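PDB 4FD5: arylalkylamine N-Acetyltransferase 2 from Aedes aegypti, which probably catalyses acyl transfer from acetyl-CoA or long-chain acyl-CoA to arylalkylamines such as dopamine and serotonin. Local coordinates for residues E103-K106 against K107-L111; L111-E114 against Q115-I119. All blocks are in the same frame, centred on the assembly; numbering follows the deposited sequence.

Contact 1: E103-K106 against K107-L111; sequences ESFK and KIFKL
Phe105 and Phe109, one turn apart on helix 103-116, present their rings side by side, CE1 of Phe105 lying 4.4 Å from CD1 of Phe109. In both residues CG is anti to the backbone N (chi1 -173° and -175°), which sends the rings off the same flank of the helix, and they meet at an oblique angle. Their outer surroundings differ: Phe105 packs on Leu51 and Leu52 of helix 50-60, whereas Phe109 lies on Ser93 and Leu97 of helix 92-99. Beneath the rings the backbone bond from Phe109 N to Phe105 O is 2.9 Å long and practically straight, at 178°. Around the helix from this pair, Lys107 turns back toward the preceding turn. Its CG, beside the backbone N, rests 3.4 Å from Glu103 O, and the extended chain carries NZ to a water that accepts its hydrogen bond at 2.7 Å. The same water is hydrogen-bonded to Ser104 OG at 2.8 Å, while that hydroxyl is also bonded to Val40 O. The carboxylate of Glu103 is close by but not in contact, OE2 standing 5.2 Å from Lys107 NZ. The helix thus joins an apolar flank, held against two other helices, to a hydrated polar one, where the ammonium group is tied to its own helix through solvent and the nearby carboxylate probably contributes a mild electrostatic attraction.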
# COMPACT_ATOMS: atom_id res chain seq x y z
N GLU A 103 16.16 11.65 -3.18
CA GLU A 103 15.47 12.22 -4.35
C GLU A 103 14.32 11.37 -4.88
O GLU A 103 13.21 11.86 -5.14
CB GLU A 103 16.48 12.35 -5.49
CG GLU A 103 16.91 13.73 -5.84
CD GLU A 103 17.80 13.71 -7.07
OE1 GLU A 103 18.86 13.05 -7.02
OE2 GLU A 103 17.42 14.33 -8.10
N SER A 104 14.61 10.09 -5.06
CA SER A 104 13.67 9.14 -5.66
C SER A 104 12.44 8.97 -4.76
O SER A 104 11.25 9.05 -5.19
CB SER A 104 14.35 7.79 -5.85
OG SER A 104 15.44 7.88 -6.76
N PHE A 105 12.72 8.74 -3.48
CA PHE A 105 11.65 8.60 -2.50
C PHE A 105 10.77 9.84 -2.52
O PHE A 105 9.55 9.76 -2.51
CB PHE A 105 12.22 8.36 -1.11
CG PHE A 105 11.17 8.05 -0.09
CD1 PHE A 105 10.60 9.06 0.67
CD2 PHE A 105 10.73 6.75 0.11
CE1 PHE A 105 9.62 8.79 1.60
CE2 PHE A 105 9.75 6.46 1.05
CZ PHE A 105 9.20 7.48 1.80
N LYS A 106 11.41 11.01 -2.57
CA LYS A 106 10.65 12.25 -2.59
C LYS A 106 9.72 12.35 -3.80
O LYS A 106 8.61 12.87 -3.69
CB LYS A 106 11.58 13.45 -2.53
CG LYS A 106 10.86 14.77 -2.40
CD LYS A 106 11.86 15.92 -2.27
CE LYS A 106 11.20 17.28 -2.58
NZ LYS A 106 12.18 18.41 -2.57
N LYS A 107 10.17 11.86 -4.96
CA LYS A 107 9.28 11.84 -6.14
C LYS A 107 8.00 11.04 -5.86
O LYS A 107 6.87 11.48 -6.19
CB LYS A 107 10.00 11.21 -7.32
CG LYS A 107 11.19 12.01 -7.81
CD LYS A 107 11.85 11.32 -8.98
CE LYS A 107 13.02 12.14 -9.51
NZ LYS A 107 13.84 11.35 -10.45
N ILE A 108 8.20 9.87 -5.26
CA ILE A 108 7.04 9.02 -4.92
C ILE A 108 6.11 9.68 -3.89
O ILE A 108 4.88 9.79 -4.09
CB ILE A 108 7.51 7.65 -4.40
CG1 ILE A 108 8.27 6.91 -5.49
CG2 ILE A 108 6.31 6.83 -3.89
CD1 ILE A 108 9.04 5.70 -4.99
N PHE A 109 6.70 10.13 -2.78
CA PHE A 109 5.93 10.80 -1.73
C PHE A 109 5.11 11.96 -2.32
O PHE A 109 3.92 12.10 -2.04
CB PHE A 109 6.87 11.32 -0.63
CG PHE A 109 6.14 11.92 0.56
CD1 PHE A 109 6.00 11.20 1.75
CD2 PHE A 109 5.61 13.19 0.49
CE1 PHE A 109 5.33 11.75 2.84
CE2 PHE A 109 4.94 13.75 1.58
CZ PHE A 109 4.80 13.03 2.75
N LYS A 110 5.77 12.77 -3.14
CA LYS A 110 5.14 13.92 -3.77
C LYS A 110 3.94 13.54 -4.63
O LYS A 110 2.89 14.16 -4.53
CB LYS A 110 6.17 14.70 -4.59
CG LYS A 110 5.66 16.00 -5.18
CD LYS A 110 6.81 16.79 -5.82
CE LYS A 110 6.33 17.66 -6.98
NZ LYS A 110 5.43 18.77 -6.56
N LEU A 111 4.10 12.52 -5.48
CA LEU A 111 2.96 12.13 -6.31
C LEU A 111 1.77 11.71 -5.45
O LEU A 111 0.62 12.13 -5.67
CB LEU A 111 3.34 11.01 -7.27
CG LEU A 111 2.17 10.38 -8.04
CD1 LEU A 111 1.42 11.42 -8.91
CD2 LEU A 111 2.68 9.22 -8.88
O HOH W 1 15.20 9.76 -8.76

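Contact 2: L111-E114 against Q115-I119; sequences LLYE and QNLKI
Leu111 O and Leu112 O accept helical hydrogen bonds from Gln115 N and Asn116 N, Leu117 N then divides between Tyr113 O at 3.1 Å and a weak bond to Glu114 O, and a type I turn spans Asn116 to Ile119. The amide of Asn116 folds back on the same backbone, its ND2 donating to Leu112 O at 3.0 Å. Asn116 N and ND2 approach this carbonyl from opposite faces of its plane, and ND2 stands well above it, 47° out. Asp170 takes a further bond from ND2, while Lys168 donates to OD1, so both ends of the amide are engaged and its rotation is fixed. On another flank Leu117 covers one face of the Tyr113 ring: CG sits 4.1 Å above the ring plane, offset toward the rim, and CD1 comes to 3.6 Å from CE2. Gln115, bent at its second torsion (chi2 -63°), lays CG 3.8 Å from CD1 of Leu111 and sends NE2 to a water at 2.8 Å. That water donates to Glu114 OE1, which Tyr196 OH also meets. Doubly used, Leu112 O is gripped by main chain and side chain of one residue, and Asn116 connects this last part of the helix to strand 166-171 through a charged pair of partners that would polarise its amide.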
# COMPACT_ATOMS: atom_id res chain seq x y z
N LEU A 111 4.10 12.52 -5.48
CA LEU A 111 2.96 12.13 -6.31
C LEU A 111 1.77 11.71 -5.45
O LEU A 111 0.62 12.13 -5.67
CB LEU A 111 3.34 11.01 -7.27
CG LEU A 111 2.17 10.38 -8.04
CD1 LEU A 111 1.42 11.42 -8.91
CD2 LEU A 111 2.68 9.22 -8.88
N LEU A 112 2.05 10.88 -4.44
CA LEU A 112 0.94 10.39 -3.61
C LEU A 112 0.27 11.52 -2.82
O LEU A 112 -0.97 11.60 -2.73
CB LEU A 112 1.40 9.25 -2.70
CG LEU A 112 1.98 8.05 -3.44
CD1 LEU A 112 2.74 7.17 -2.46
CD2 LEU A 112 0.87 7.27 -4.13
N TYR A 113 1.07 12.42 -2.26
CA TYR A 113 0.54 13.60 -1.57
C TYR A 113 -0.36 14.46 -2.48
O TYR A 113 -1.49 14.83 -2.13
CB TYR A 113 1.71 14.43 -1.02
CG TYR A 113 1.30 15.76 -0.45
CD1 TYR A 113 0.76 15.86 0.83
CD2 TYR A 113 1.46 16.93 -1.19
CE1 TYR A 113 0.39 17.08 1.34
CE2 TYR A 113 1.09 18.15 -0.69
CZ TYR A 113 0.55 18.21 0.58
OH TYR A 113 0.18 19.44 1.09
N GLU A 114 0.17 14.77 -3.65
CA GLU A 114 -0.55 15.58 -4.62
C GLU A 114 -1.87 14.96 -5.00
O GLU A 114 -2.89 15.66 -5.07
CB GLU A 114 0.27 15.75 -5.88
CG GLU A 114 1.47 16.62 -5.71
CD GLU A 114 2.20 16.76 -7.03
OE1 GLU A 114 2.29 15.75 -7.76
OE2 GLU A 114 2.64 17.88 -7.33
N GLN A 115 -1.88 13.66 -5.27
CA GLN A 115 -3.13 13.06 -5.70
C GLN A 115 -4.13 13.03 -4.56
O GLN A 115 -5.32 13.28 -4.76
CB GLN A 115 -2.90 11.66 -6.28
CG GLN A 115 -2.17 11.69 -7.61
CD GLN A 115 -2.97 12.41 -8.67
OE1 GLN A 115 -4.06 11.97 -9.03
NE2 GLN A 115 -2.44 13.52 -9.17
N ASN A 116 -3.64 12.77 -3.35
CA ASN A 116 -4.52 12.77 -2.18
C ASN A 116 -5.14 14.14 -1.87
O ASN A 116 -6.19 14.20 -1.22
CB ASN A 116 -3.81 12.19 -0.96
CG ASN A 116 -3.97 10.69 -0.88
OD1 ASN A 116 -5.04 10.20 -0.54
ND2 ASN A 116 -2.90 9.96 -1.19
N LEU A 117 -4.51 15.22 -2.31
CA LEU A 117 -5.14 16.54 -2.16
C LEU A 117 -6.44 16.73 -2.95
O LEU A 117 -7.20 17.67 -2.70
CB LEU A 117 -4.17 17.65 -2.55
CG LEU A 117 -2.98 17.90 -1.63
CD1 LEU A 117 -2.10 19.00 -2.22
CD2 LEU A 117 -3.44 18.26 -0.24
N LYS A 118 -6.71 15.86 -3.91
CA LYS A 118 -7.79 16.10 -4.85
C LYS A 118 -9.11 15.52 -4.38
O LYS A 118 -10.16 15.74 -4.99
CB LYS A 118 -7.43 15.56 -6.23
CG LYS A 118 -6.15 16.18 -6.76
CD LYS A 118 -5.74 15.56 -8.08
CE LYS A 118 -6.89 15.59 -9.07
NZ LYS A 118 -6.43 15.33 -10.47
N ILE A 119 -9.05 14.76 -3.29
CA ILE A 119 -10.25 14.18 -2.69
C ILE A 119 -10.20 14.31 -1.17
O ILE A 119 -9.14 14.45 -0.58
CB ILE A 119 -10.41 12.68 -3.06
CG1 ILE A 119 -9.21 11.87 -2.55
CG2 ILE A 119 -10.64 12.51 -4.56
CD1 ILE A 119 -9.21 10.42 -2.98
O HOH W 2 -0.22 15.16 -9.24

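Contacts 1 and 2 are successive portions of helix 103-116, their centres about 12 Å apart, and they meet at Leu111, which closes the first and opens the second. A salt bridge crosses the boundary, from Lys110 NZ in contact 1 to Glu114 OE2 in contact 2. Helix 92-99 runs past both, touching Phe109 in the one and Tyr113 in the other. The opposite ends have different neighbours: helices 35-39 and 50-60 flank contact 1, whereas contact 2 reaches strands 166-171, 186-192 and 213-220 of the central sheet. Each centre lies about 15 Å from the centre of the chain; in this GNAT fold the helix links helix 92-99 to the sheet.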